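Local structure of lipase (Streptomyces rimosus, 5MAL) at residues Gly58-Ala62 / Lys63-Pro67; Gly80-Ala84 / Gly85-Thr89; Ala110-Gln113 / Gln114-Ala118; Asp121-Tyr124 / Asp125-Ser129; Leu197-Gly200 / Ala201-Leu204. The protein hydrolyses triacylglycerols and other esters outside the cell, preferring medium-length acyl chains, as an SGNH-family lipase and esterase that also cleaves palmitoyl-CoA. All blocks are in the same frame, centred on the assembly; numbering follows the deposited sequence.

Contact 1 of 5, residues Gly58-Ala62 / Lys63-Pro67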
loop_
_atom_site.group_PDB
_atom_site.type_symbol
_atom_site.label_atom_id
_atom_site.label_comp_id
_atom_site.label_asym_id
_atom_site.label_seq_id
_atom_site.Cartn_x
_atom_site.Cartn_y
_atom_site.Cartn_z
ATOM N N GLY A 58 -8.168 11.328 1.352
ATOM C CA GLY A 58 -8.438 12.735 1.094
ATOM C C GLY A 58 -7.388 13.376 0.207
ATOM O O GLY A 58 -7.676 14.268 -0.595
ATOM N N ASP A 59 -6.154 12.915 0.352
ATOM C CA ASP A 59 -5.060 13.400 -0.471
ATOM C C ASP A 59 -5.193 12.856 -1.882
ATOM O O ASP A 59 -4.842 13.526 -2.849
ATOM C CB ASP A 59 -3.724 13.001 0.140
ATOM C CG ASP A 59 -3.561 13.538 1.540
ATOM O OD1 ASP A 59 -3.625 14.777 1.697
ATOM O OD2 ASP A 59 -3.421 12.732 2.479
ATOM N N VAL A 60 -5.702 11.635 -1.996
ATOM C CA VAL A 60 -5.932 11.066 -3.311
ATOM C C VAL A 60 -6.961 11.941 -4.031
ATOM O O VAL A 60 -6.778 12.306 -5.196
ATOM C CB VAL A 60 -6.413 9.600 -3.241
ATOM C CG1 VAL A 60 -6.752 9.104 -4.623
ATOM C CG2 VAL A 60 -5.326 8.707 -2.619
ATOM N N LEU A 61 -8.011 12.315 -3.310
ATOM C CA LEU A 61 -9.065 13.167 -3.870
ATOM C C LEU A 61 -8.549 14.556 -4.247
ATOM O O LEU A 61 -8.891 15.095 -5.300
ATOM C CB LEU A 61 -10.212 13.290 -2.870
ATOM C CG LEU A 61 -10.950 11.984 -2.562
ATOM C CD1 LEU A 61 -11.961 12.172 -1.448
ATOM C CD2 LEU A 61 -11.628 11.477 -3.804
ATOM N N ALA A 62 -7.701 15.126 -3.398
ATOM C CA ALA A 62 -7.247 16.503 -3.594
ATOM C C ALA A 62 -6.091 16.665 -4.578
ATOM O O ALA A 62 -5.955 17.714 -5.196
ATOM C CB ALA A 62 -6.850 17.111 -2.245
ATOM N N LYS A 63 -5.250 15.645 -4.718
ATOM C CA LYS A 63 -3.983 15.838 -5.405
ATOM C C LYS A 63 -3.696 14.808 -6.492
ATOM O O LYS A 63 -2.826 15.044 -7.330
ATOM C CB LYS A 63 -2.817 15.821 -4.399
ATOM C CG LYS A 63 -2.715 17.052 -3.481
ATOM C CD LYS A 63 -1.418 17.041 -2.665
ATOM C CE LYS A 63 -1.319 15.794 -1.790
ATOM N NZ LYS A 63 -1.020 16.080 -0.351
ATOM N N GLN A 64 -4.391 13.669 -6.467
ATOM C CA GLN A 64 -3.944 12.513 -7.265
ATOM C C GLN A 64 -4.826 12.090 -8.436
ATOM O O GLN A 64 -4.366 11.378 -9.331
ATOM C CB GLN A 64 -3.776 11.294 -6.360
ATOM C CG GLN A 64 -2.797 11.490 -5.209
ATOM C CD GLN A 64 -2.454 10.169 -4.562
ATOM O OE1 GLN A 64 -2.828 9.114 -5.079
ATOM N NE2 GLN A 64 -1.735 10.211 -3.442
ATOM N N LEU A 65 -6.092 12.484 -8.431
ATOM C CA LEU A 65 -6.994 11.970 -9.459
ATOM C C LEU A 65 -6.953 12.776 -10.753
ATOM O O LEU A 65 -7.621 12.423 -11.725
ATOM C CB LEU A 65 -8.421 11.918 -8.928
ATOM C CG LEU A 65 -8.652 10.956 -7.762
ATOM C CD1 LEU A 65 -10.049 11.132 -7.220
ATOM C CD2 LEU A 65 -8.418 9.506 -8.183
ATOM N N THR A 66 -6.157 13.841 -10.779
ATOM C CA THR A 66 -6.117 14.736 -11.935
ATOM C C THR A 66 -5.992 14.031 -13.308
ATOM O O THR A 66 -6.748 14.354 -14.229
ATOM C CB THR A 66 -4.986 15.771 -11.777
ATOM O OG1 THR A 66 -5.239 16.554 -10.602
ATOM C CG2 THR A 66 -4.903 16.683 -12.984
ATOM N N PRO A 67 -5.079 13.048 -13.446
ATOM C CA PRO A 67 -4.963 12.402 -14.760
ATOM C C PRO A 67 -5.924 11.238 -14.991
ATOM O O PRO A 67 -5.816 10.542 -16.009
ATOM C CB PRO A 67 -3.514 11.899 -14.761
ATOM C CG PRO A 67 -3.255 11.569 -13.331
ATOM C CD PRO A 67 -4.043 12.570 -12.508
HETATM O O HOH W 1 -7.041 15.137 -7.503
#

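Contact 2 of 5, residues Gly80-Ala84 / Gly85-Thr89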
loop_
_atom_site.group_PDB
_atom_site.type_symbol
_atom_site.label_atom_id
_atom_site.label_comp_id
_atom_site.label_asym_id
_atom_site.label_seq_id
_atom_site.Cartn_x
_atom_site.Cartn_y
_atom_site.Cartn_z
ATOM N N GLY A 80 -5.425 3.883 2.310
ATOM C CA GLY A 80 -6.197 3.551 3.491
ATOM C C GLY A 80 -5.345 3.333 4.719
ATOM O O GLY A 80 -5.806 3.538 5.840
ATOM N N GLY A 81 -4.106 2.912 4.514
ATOM C CA GLY A 81 -3.200 2.711 5.628
ATOM C C GLY A 81 -2.989 3.990 6.422
ATOM O O GLY A 81 -3.041 3.988 7.644
ATOM N N ASN A 82 -2.751 5.091 5.725
ATOM C CA ASN A 82 -2.484 6.352 6.404
ATOM C C ASN A 82 -3.736 6.923 7.041
ATOM O O ASN A 82 -3.668 7.608 8.063
ATOM C CB ASN A 82 -1.875 7.353 5.430
ATOM C CG ASN A 82 -0.400 7.077 5.174
ATOM O OD1 ASN A 82 0.381 6.931 6.115
ATOM N ND2 ASN A 82 -0.021 6.984 3.912
ATOM N N ASP A 83 -4.885 6.650 6.433
ATOM C CA ASP A 83 -6.155 7.043 7.027
ATOM C C ASP A 83 -6.298 6.394 8.397
ATOM O O ASP A 83 -6.796 7.002 9.337
ATOM C CB ASP A 83 -7.323 6.648 6.133
ATOM C CG ASP A 83 -7.258 7.315 4.776
ATOM O OD1 ASP A 83 -6.447 6.880 3.953
ATOM O OD2 ASP A 83 -8.003 8.289 4.542
ATOM N N ALA A 84 -5.830 5.155 8.499
ATOM C CA ALA A 84 -5.949 4.397 9.730
ATOM C C ALA A 84 -4.775 4.706 10.661
ATOM O O ALA A 84 -4.720 4.217 11.785
ATOM C CB ALA A 84 -6.024 2.910 9.425
ATOM N N GLY A 85 -3.852 5.536 10.183
ATOM C CA GLY A 85 -2.703 5.959 10.965
ATOM C C GLY A 85 -1.665 4.874 11.168
ATOM O O GLY A 85 -1.152 4.704 12.275
ATOM N N PHE A 86 -1.333 4.142 10.107
ATOM C CA PHE A 86 -0.386 3.036 10.220
ATOM C C PHE A 86 1.031 3.489 10.556
ATOM O O PHE A 86 1.675 2.910 11.430
ATOM C CB PHE A 86 -0.354 2.212 8.931
ATOM C CG PHE A 86 -1.302 1.050 8.936
ATOM C CD1 PHE A 86 -2.336 0.994 9.854
ATOM C CD2 PHE A 86 -1.164 0.018 8.023
ATOM C CE1 PHE A 86 -3.217 -0.073 9.861
ATOM C CE2 PHE A 86 -2.041 -1.048 8.026
ATOM C CZ PHE A 86 -3.067 -1.096 8.948
ATOM N N ALA A 87 1.517 4.502 9.842
ATOM C CA ALA A 87 2.853 5.036 10.089
ATOM C C ALA A 87 2.988 5.467 11.547
ATOM O O ALA A 87 3.901 5.019 12.255
ATOM C CB ALA A 87 3.145 6.202 9.152
ATOM N N ASP A 88 2.065 6.321 11.985
ATOM C CA ASP A 88 1.991 6.773 13.371
ATOM C C ASP A 88 1.941 5.603 14.354
ATOM O O ASP A 88 2.614 5.612 15.389
ATOM C CB ASP A 88 0.762 7.663 13.571
ATOM C CG ASP A 88 0.713 8.294 14.958
ATOM O OD1 ASP A 88 0.332 7.602 15.933
ATOM O OD2 ASP A 88 1.049 9.493 15.073
ATOM N N THR A 89 1.121 4.608 14.031
ATOM C CA THR A 89 1.005 3.418 14.858
ATOM C C THR A 89 2.329 2.668 14.998
ATOM O O THR A 89 2.740 2.303 16.106
ATOM C CB THR A 89 -0.035 2.465 14.296
ATOM O OG1 THR A 89 -1.325 3.078 14.370
ATOM C CG2 THR A 89 -0.041 1.197 15.103
#

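Contact 3 of 5, residues Ala110-Gln113 / Gln114-Ala118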
loop_
_atom_site.group_PDB
_atom_site.type_symbol
_atom_site.label_atom_id
_atom_site.label_comp_id
_atom_site.label_asym_id
_atom_site.label_seq_id
_atom_site.Cartn_x
_atom_site.Cartn_y
_atom_site.Cartn_z
ATOM N N ALA A 110 -10.034 -0.151 14.799
ATOM C CA ALA A 110 -11.384 0.397 14.865
ATOM C C ALA A 110 -11.614 1.292 13.656
ATOM O O ALA A 110 -12.684 1.260 13.050
ATOM C CB ALA A 110 -11.599 1.165 16.151
ATOM N N TYR A 111 -10.595 2.075 13.301
ATOM C CA TYR A 111 -10.681 2.967 12.153
ATOM C C TYR A 111 -10.906 2.186 10.880
ATOM O O TYR A 111 -11.814 2.481 10.101
ATOM C CB TYR A 111 -9.420 3.810 12.002
ATOM C CG TYR A 111 -9.615 4.950 11.027
ATOM C CD1 TYR A 111 -9.582 4.738 9.649
ATOM C CD2 TYR A 111 -9.849 6.236 11.486
ATOM C CE1 TYR A 111 -9.773 5.782 8.760
ATOM C CE2 TYR A 111 -10.031 7.285 10.604
ATOM C CZ TYR A 111 -10.002 7.054 9.248
ATOM O OH TYR A 111 -10.197 8.113 8.388
ATOM N N ILE A 112 -10.041 1.205 10.664
ATOM C CA ILE A 112 -10.131 0.337 9.505
ATOM C C ILE A 112 -11.501 -0.291 9.344
ATOM O O ILE A 112 -12.078 -0.276 8.256
ATOM C CB ILE A 112 -9.104 -0.776 9.596
ATOM C CG1 ILE A 112 -7.695 -0.191 9.473
ATOM C CG2 ILE A 112 -9.376 -1.827 8.545
ATOM C CD1 ILE A 112 -6.601 -1.102 10.010
ATOM N N GLN A 113 -12.019 -0.858 10.430
ATOM C CA GLN A 113 -13.254 -1.622 10.355
ATOM C C GLN A 113 -14.471 -0.713 10.170
ATOM O O GLN A 113 -15.425 -1.074 9.483
ATOM C CB GLN A 113 -13.419 -2.473 11.616
ATOM C CG GLN A 113 -12.280 -3.478 11.826
ATOM C CD GLN A 113 -12.344 -4.194 13.170
ATOM O OE1 GLN A 113 -13.335 -4.092 13.898
ATOM N NE2 GLN A 113 -11.283 -4.923 13.505
ATOM N N GLN A 114 -14.411 0.475 10.767
ATOM C CA GLN A 114 -15.584 1.345 10.888
ATOM C C GLN A 114 -15.571 2.543 9.942
ATOM O O GLN A 114 -16.542 2.804 9.220
ATOM C CB GLN A 114 -15.694 1.839 12.327
ATOM C CG GLN A 114 -15.943 0.726 13.331
ATOM C CD GLN A 114 -15.660 1.146 14.764
ATOM O OE1 GLN A 114 -15.674 2.331 15.095
ATOM N NE2 GLN A 114 -15.382 0.167 15.623
ATOM N N THR A 115 -14.456 3.261 9.957
ATOM C CA THR A 115 -14.368 4.598 9.386
ATOM C C THR A 115 -13.866 4.556 7.949
ATOM O O THR A 115 -14.330 5.297 7.081
ATOM C CB THR A 115 -13.430 5.480 10.225
ATOM O OG1 THR A 115 -13.711 5.300 11.624
ATOM C CG2 THR A 115 -13.584 6.922 9.848
ATOM N N LEU A 116 -12.902 3.676 7.703
ATOM C CA LEU A 116 -12.268 3.573 6.390
ATOM C C LEU A 116 -13.166 3.181 5.197
ATOM O O LEU A 116 -12.999 3.759 4.114
ATOM C CB LEU A 116 -11.095 2.586 6.473
ATOM C CG LEU A 116 -10.369 2.361 5.146
ATOM C CD1 LEU A 116 -9.731 3.653 4.644
ATOM C CD2 LEU A 116 -9.339 1.249 5.302
ATOM N N PRO A 117 -14.073 2.186 5.357
ATOM C CA PRO A 117 -14.839 1.752 4.179
ATOM C C PRO A 117 -15.483 2.899 3.402
ATOM O O PRO A 117 -15.426 2.892 2.173
ATOM C CB PRO A 117 -15.917 0.845 4.773
ATOM C CG PRO A 117 -15.315 0.312 5.994
ATOM C CD PRO A 117 -14.440 1.397 6.548
ATOM N N ALA A 118 -16.049 3.884 4.100
ATOM C CA ALA A 118 -16.743 4.969 3.415
ATOM C C ALA A 118 -15.764 5.890 2.715
ATOM O O ALA A 118 -16.108 6.522 1.715
ATOM C CB ALA A 118 -17.601 5.767 4.385
#

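Contact 4 of 5, residues Asp121-Tyr124 / Asp125-Ser129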
loop_
_atom_site.group_PDB
_atom_site.type_symbol
_atom_site.label_atom_id
_atom_site.label_comp_id
_atom_site.label_asym_id
_atom_site.label_seq_id
_atom_site.Cartn_x
_atom_site.Cartn_y
_atom_site.Cartn_z
ATOM N N ASP A 121 -14.876 4.278 -0.485
ATOM C CA ASP A 121 -15.959 4.550 -1.419
ATOM C C ASP A 121 -15.806 5.921 -2.057
ATOM O O ASP A 121 -16.060 6.081 -3.249
ATOM C CB ASP A 121 -17.318 4.445 -0.726
ATOM C CG ASP A 121 -17.772 3.022 -0.555
ATOM O OD1 ASP A 121 -17.315 2.147 -1.327
ATOM O OD2 ASP A 121 -18.606 2.774 0.339
ATOM N N GLN A 122 -15.391 6.909 -1.267
ATOM C CA GLN A 122 -15.163 8.250 -1.787
ATOM C C GLN A 122 -14.202 8.217 -2.957
ATOM O O GLN A 122 -14.462 8.800 -4.013
ATOM C CB GLN A 122 -14.621 9.171 -0.697
ATOM C CG GLN A 122 -15.670 9.644 0.272
ATOM C CD GLN A 122 -15.117 10.654 1.242
ATOM O OE1 GLN A 122 -14.174 10.369 1.988
ATOM N NE2 GLN A 122 -15.675 11.855 1.220
ATOM N N VAL A 123 -13.087 7.520 -2.764
ATOM C CA VAL A 123 -12.101 7.420 -3.817
ATOM C C VAL A 123 -12.645 6.566 -4.951
ATOM O O VAL A 123 -12.511 6.924 -6.125
ATOM C CB VAL A 123 -10.783 6.818 -3.300
ATOM C CG1 VAL A 123 -9.804 6.632 -4.457
ATOM C CG2 VAL A 123 -10.184 7.708 -2.227
ATOM N N TYR A 124 -13.244 5.431 -4.611
ATOM C CA TYR A 124 -13.613 4.475 -5.653
ATOM C C TYR A 124 -14.751 5.048 -6.506
ATOM O O TYR A 124 -14.808 4.799 -7.710
ATOM C CB TYR A 124 -14.020 3.125 -5.065
ATOM C CG TYR A 124 -12.935 2.382 -4.306
ATOM C CD1 TYR A 124 -11.620 2.847 -4.257
ATOM C CD2 TYR A 124 -13.235 1.197 -3.650
ATOM C CE1 TYR A 124 -10.642 2.144 -3.538
ATOM C CE2 TYR A 124 -12.290 0.502 -2.946
ATOM C CZ TYR A 124 -11.002 0.965 -2.893
ATOM O OH TYR A 124 -10.108 0.226 -2.167
ATOM N N ASP A 125 -15.645 5.812 -5.879
ATOM C CA ASP A 125 -16.704 6.505 -6.615
ATOM C C ASP A 125 -16.107 7.456 -7.642
ATOM O O ASP A 125 -16.619 7.601 -8.761
ATOM C CB ASP A 125 -17.605 7.314 -5.680
ATOM C CG ASP A 125 -18.596 6.468 -4.932
ATOM O OD1 ASP A 125 -18.822 5.298 -5.307
ATOM O OD2 ASP A 125 -19.169 6.996 -3.961
ATOM N N ALA A 126 -15.047 8.143 -7.240
ATOM C CA ALA A 126 -14.392 9.077 -8.140
ATOM C C ALA A 126 -13.817 8.311 -9.328
ATOM O O ALA A 126 -13.983 8.706 -10.479
ATOM C CB ALA A 126 -13.331 9.846 -7.418
ATOM N N ILE A 127 -13.165 7.190 -9.050
ATOM C CA ILE A 127 -12.636 6.360 -10.129
ATOM C C ILE A 127 -13.760 5.836 -11.025
ATOM O O ILE A 127 -13.638 5.835 -12.259
ATOM C CB ILE A 127 -11.810 5.191 -9.564
ATOM C CG1 ILE A 127 -10.532 5.734 -8.933
ATOM C CG2 ILE A 127 -11.475 4.205 -10.663
ATOM C CD1 ILE A 127 -9.848 4.771 -7.977
ATOM N N ASP A 128 -14.850 5.391 -10.404
ATOM C CA ASP A 128 -16.029 4.935 -11.145
ATOM C C ASP A 128 -16.484 5.949 -12.172
ATOM O O ASP A 128 -16.770 5.617 -13.323
ATOM C CB ASP A 128 -17.199 4.669 -10.200
ATOM C CG ASP A 128 -17.081 3.358 -9.454
ATOM O OD1 ASP A 128 -16.414 2.432 -9.954
ATOM O OD2 ASP A 128 -17.684 3.260 -8.363
ATOM N N SER A 129 -16.554 7.194 -11.722
ATOM C CA SER A 129 -17.094 8.283 -12.523
ATOM C C SER A 129 -16.125 8.714 -13.614
ATOM O O SER A 129 -16.506 8.843 -14.776
ATOM C CB SER A 129 -17.436 9.477 -11.628
ATOM O OG SER A 129 -17.802 10.605 -12.405
#

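Contact 5 of 5, residues Leu197-Gly200 / Ala201-Leu204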
loop_
_atom_site.group_PDB
_atom_site.type_symbol
_atom_site.label_atom_id
_atom_site.label_comp_id
_atom_site.label_asym_id
_atom_site.label_seq_id
_atom_site.Cartn_x
_atom_site.Cartn_y
_atom_site.Cartn_z
ATOM N N LEU A 197 8.544 -9.650 7.811
ATOM C CA LEU A 197 9.540 -9.490 8.845
ATOM C C LEU A 197 9.507 -10.767 9.681
ATOM O O LEU A 197 8.438 -11.365 9.858
ATOM C CB LEU A 197 9.267 -8.245 9.684
ATOM C CG LEU A 197 9.384 -6.952 8.883
ATOM C CD1 LEU A 197 8.999 -5.750 9.726
ATOM C CD2 LEU A 197 10.807 -6.776 8.352
ATOM N N CYS A 198 10.686 -11.188 10.135
ATOM C CA CYS A 198 10.896 -12.415 10.919
ATOM C C CYS A 198 10.758 -13.680 10.084
ATOM O O CYS A 198 10.775 -14.787 10.625
ATOM C CB CYS A 198 9.937 -12.501 12.104
ATOM S SG CYS A 198 9.914 -11.036 13.132
ATOM N N SER A 199 10.634 -13.536 8.774
ATOM C CA SER A 199 10.523 -14.718 7.918
ATOM C C SER A 199 11.889 -15.311 7.609
ATOM O O SER A 199 11.994 -16.462 7.183
ATOM C CB SER A 199 9.845 -14.370 6.611
ATOM O OG SER A 199 10.703 -13.513 5.885
ATOM N N GLY A 200 12.926 -14.505 7.790
ATOM C CA GLY A 200 14.277 -14.897 7.415
ATOM C C GLY A 200 14.575 -14.445 5.998
ATOM O O GLY A 200 15.708 -14.503 5.524
ATOM N N ALA A 201 13.533 -14.000 5.309
ATOM C CA ALA A 201 13.687 -13.505 3.949
ATOM C C ALA A 201 12.870 -12.235 3.723
ATOM O O ALA A 201 12.083 -12.174 2.769
ATOM C CB ALA A 201 13.265 -14.580 2.954
ATOM N N PRO A 202 13.061 -11.218 4.582
ATOM C CA PRO A 202 12.143 -10.077 4.553
ATOM C C PRO A 202 12.178 -9.323 3.227
ATOM O O PRO A 202 13.250 -9.082 2.662
ATOM C CB PRO A 202 12.639 -9.198 5.708
ATOM C CG PRO A 202 14.104 -9.530 5.820
ATOM C CD PRO A 202 14.157 -11.013 5.548
ATOM N N TRP A 203 10.982 -9.005 2.734
ATOM C CA TRP A 203 10.797 -8.108 1.605
ATOM C C TRP A 203 10.230 -6.788 2.078
ATOM O O TRP A 203 9.734 -5.995 1.275
ATOM C CB TRP A 203 9.854 -8.702 0.572
ATOM C CG TRP A 203 10.482 -9.730 -0.274
ATOM C CD1 TRP A 203 11.812 -10.094 -0.301
ATOM C CD2 TRP A 203 9.822 -10.538 -1.244
ATOM N NE1 TRP A 203 12.000 -11.089 -1.227
ATOM C CE2 TRP A 203 10.797 -11.379 -1.822
ATOM C CE3 TRP A 203 8.499 -10.638 -1.679
ATOM C CZ2 TRP A 203 10.484 -12.308 -2.813
ATOM C CZ3 TRP A 203 8.187 -11.569 -2.661
ATOM C CH2 TRP A 203 9.173 -12.389 -3.214
ATOM N N LEU A 204 10.254 -6.602 3.393
ATOM C CA LEU A 204 9.869 -5.348 4.019
ATOM C C LEU A 204 11.043 -4.843 4.802
ATOM O O LEU A 204 11.798 -5.639 5.360
ATOM C CB LEU A 204 8.692 -5.535 4.972
ATOM C CG LEU A 204 7.421 -6.112 4.372
ATOM C CD1 LEU A 204 6.526 -6.613 5.504
ATOM C CD2 LEU A 204 6.747 -5.025 3.567
#

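Contact 1 of 5, residues Gly58-Ala62 / Lys63-Pro67
Val60 O takes the N-H of Gln64 at 3.0 Å and, weakly, that of Leu65, while Asp59 O receives Lys63 N; the helix thus has a wider, pi-type turn at 60-62 before the chain runs into a loop. A water extends this end, giving a proton to Leu61 O and accepting from Leu65 N. On the outer side Asp59 and Lys63 run side by side, and the bend of the lysine at chi3 (-59°) brings NZ back to 3.6 Å from Asp59 OD1, a loose salt bridge; Asp59 OD2 is held by Arg56 N. Inward, the amide of Gln64 lies against the valine, OE1 3.5 Å from Val60 CG2, and OE1 itself accepts from Gly8 N. Leu65 CD2 meets Val60 CG1, and its other methyl, CD1, lies 3.8 Å from Leu61 CD2, with Ala126 of helix 98-130 beyond. Were Gln64 an alanine, Gly8 N would probably lose this acceptor and a gap would open beside Val60 CG2. Near the end of helix 57-64, Gln64 bonds through OE1 to the backbone of the Gly-Asp-Ser block, the GDSL motif of SGNH hydrolases, which carries the nucleophile Ser10.

Contact 2 of 5, residues Gly80-Ala84 / Gly85-Thr89
Gly81 O accepts the N-H of Phe86 at 3.0 Å, the donor standing 36° above the carbonyl plane, and Gly81 N gives its proton to the hydroxyl of Tyr141. The CA of Gly81 sits over one face of the Phe86 ring, 4.1 Å above its plane and displaced toward the rim. Next, Asn82 O takes a weak bond from Gly85 N. The Asn82 amide gives ND2 to Ala55 O, and OD1 lies 4.2 Å from Ala87 CB. Asp83 sends OD2 to Thr57 OG1. Ala84 places CB 4.1 Å from Phe86 CE1, approaching the ring obliquely, with Ile112 of helix 98-130 packed on both. The chain then passes through Gly85, the N-cap of helix 86-96, with phi at +72°; its own O is reached from opposite faces of the carbonyl plane by Thr89 N and by Thr89 OG1, the hydroxyl at 2.7 Å. The run 80-83 is the Gly-x-Asn-Asp block of SGNH hydrolases, whose asparagine lines the oxyanion hole in relatives. The ND2 bond to Ala55 O, together with the bonded turn and the ring packed on Gly81 CA, probably keeps the Asn82 side chain in a defined place, about 5 Å from that of the nucleophile Ser10.

Contact 3 of 5, residues Ala110-Gln113 / Gln114-Ala118
Tyr111 O is gripped by two backbone N-H groups, Thr115 N at 2.8 Å and Leu116 N at 2.9 Å, which arrive from opposite faces of its plane. This doubled grip belongs to a pi-type turn in helix 98-130, just before a kink: Pro117 has no N-H to give, and Ala118 N makes no bond to the turn before. One residue earlier, Gln114 N bonds Ala110 O in the ordinary helical way. At the far end of the tyrosine, OH bonds Gln119 OE1, farther along the same helix. The ring itself carries Thr115 on one face: CB stands 3.7 Å above the centroid, only 2° off the normal, in a CH-pi contact, and CG2 leans out to 3.6 Å from CZ. With chi1 at -167°, Tyr111 swings its ring along the helix to lie beneath the threonine. Leu116 CB comes to 4.1 Å from Tyr111 CD1. A serine in place of Tyr111 is likely to leave Thr115 CB and CG2 without the ring face they lie on and Gln119 OE1 without its hydroxyl partner. Ile112 and Pro117 both pack on Val173 of helix 159-180, and at the kink the proline ring brings CD to 3.4 Å from Ile112 O.

Contact 4 of 5, residues Asp121-Tyr124 / Asp125-Ser129
Two carboxylates each lay a flat face over a backbone oxygen one turn back: Asp125 CG is 3.1 Å from Asp121 O, and Asp128 CG 3.2 Å from Tyr124 O. Neither is a hydrogen bond, since carboxylate and carbonyl oxygens are both acceptors; each aspartate has CG beside its own backbone N (chi1 -78° in both), which folds the group back over the preceding turn. The same two carbonyl oxygens are bonded by the backbone, Asp125 N reaching Asp121 O at 2.7 Å and Asp128 N reaching Tyr124 O at 2.8 Å. The third flat group, the Tyr124 ring, leaves the helix and meets the rings of His181 and Phe183 edge-to-face. His181 gives one nitrogen each to Asp121 OD1 and Asp128 OD2, and Asp121 OD1 also makes a salt bridge to Arg177; a histidine set between two carboxylates would probably tend to be protonated. Along the inner ridge, Val123 and Ile127 lie side by side, CG1 of the valine 4.0 Å from CD1 of the isoleucine, while Ile127 N bonds Val123 O as a normal helical bond. Val123 packs on Val60 of helix 57-64, and Ile127 on Val136 of strand 135-139. The arrangement is that of an amphipathic helix covering the parallel sheet of the alpha/beta SGNH hydrolase fold, its aliphatic ridge turned inward.

Contact 5 of 5, residues Leu197-Gly200 / Ala201-Leu204
Leu197 and Pro202 bring their CA atoms to 5.1 Å as the chain doubles back through a loop, turning at Cys198 and Gly200, both with positive phi (+73° and +92°). Inside the bend, Ala201 N gives its proton to Ser199 OG at 2.9 Å, in a fairly straight bond, closing an ST turn. The Ser199 chi1 of 67° places OG between the backbone N and the carbonyl carbon, folded in over the turn, and the hydroxyl also bonds Glu196 O. Across the mouth of the loop Leu197 does the packing with one methyl: CD2 is 3.4 Å from Leu204 O, 4.0 Å from Pro202 CB and 4.2 Å from Leu204 CB. The leucine and proline side chains cross at about a right angle, the methyl meeting the ring at CB. Tyr145 and Tyr215 also pack on Leu197, and the disulfide from Cys198 to Cys151 ties the loop to a second one. Serine hydroxyl within and leucine methyl at the mouth probably help to hold the shape of a loop without helix or strand, together with the disulfide, while the Leu204 side chain lies about 6 Å from that of His216, the probable active-site histidine.

Overall arrangement
Contacts 3 and 4 are successive lengths of helix 98-130, one around a kink with a tyrosine face, the other regular and edged with aspartates. Each packs on a different neighbour: contact 4 on contact 1 through Ala126 and Val123, contact 3 on contact 2 through Tyr111 and Ile112. Contact 2 is the most buried, lies beside the nucleophile and is built mainly of backbone bonds and glycines; the others are partly buried, contacts 1, 3 and 4 with aliphatic inner sides and polar or charged outer ones, contact 5 as loop packing. Contact 5 stands apart, its centre about 33 Å from that of contact 1; its Leu204 lies near the probable active-site histidine, as does Ala87 of contact 2.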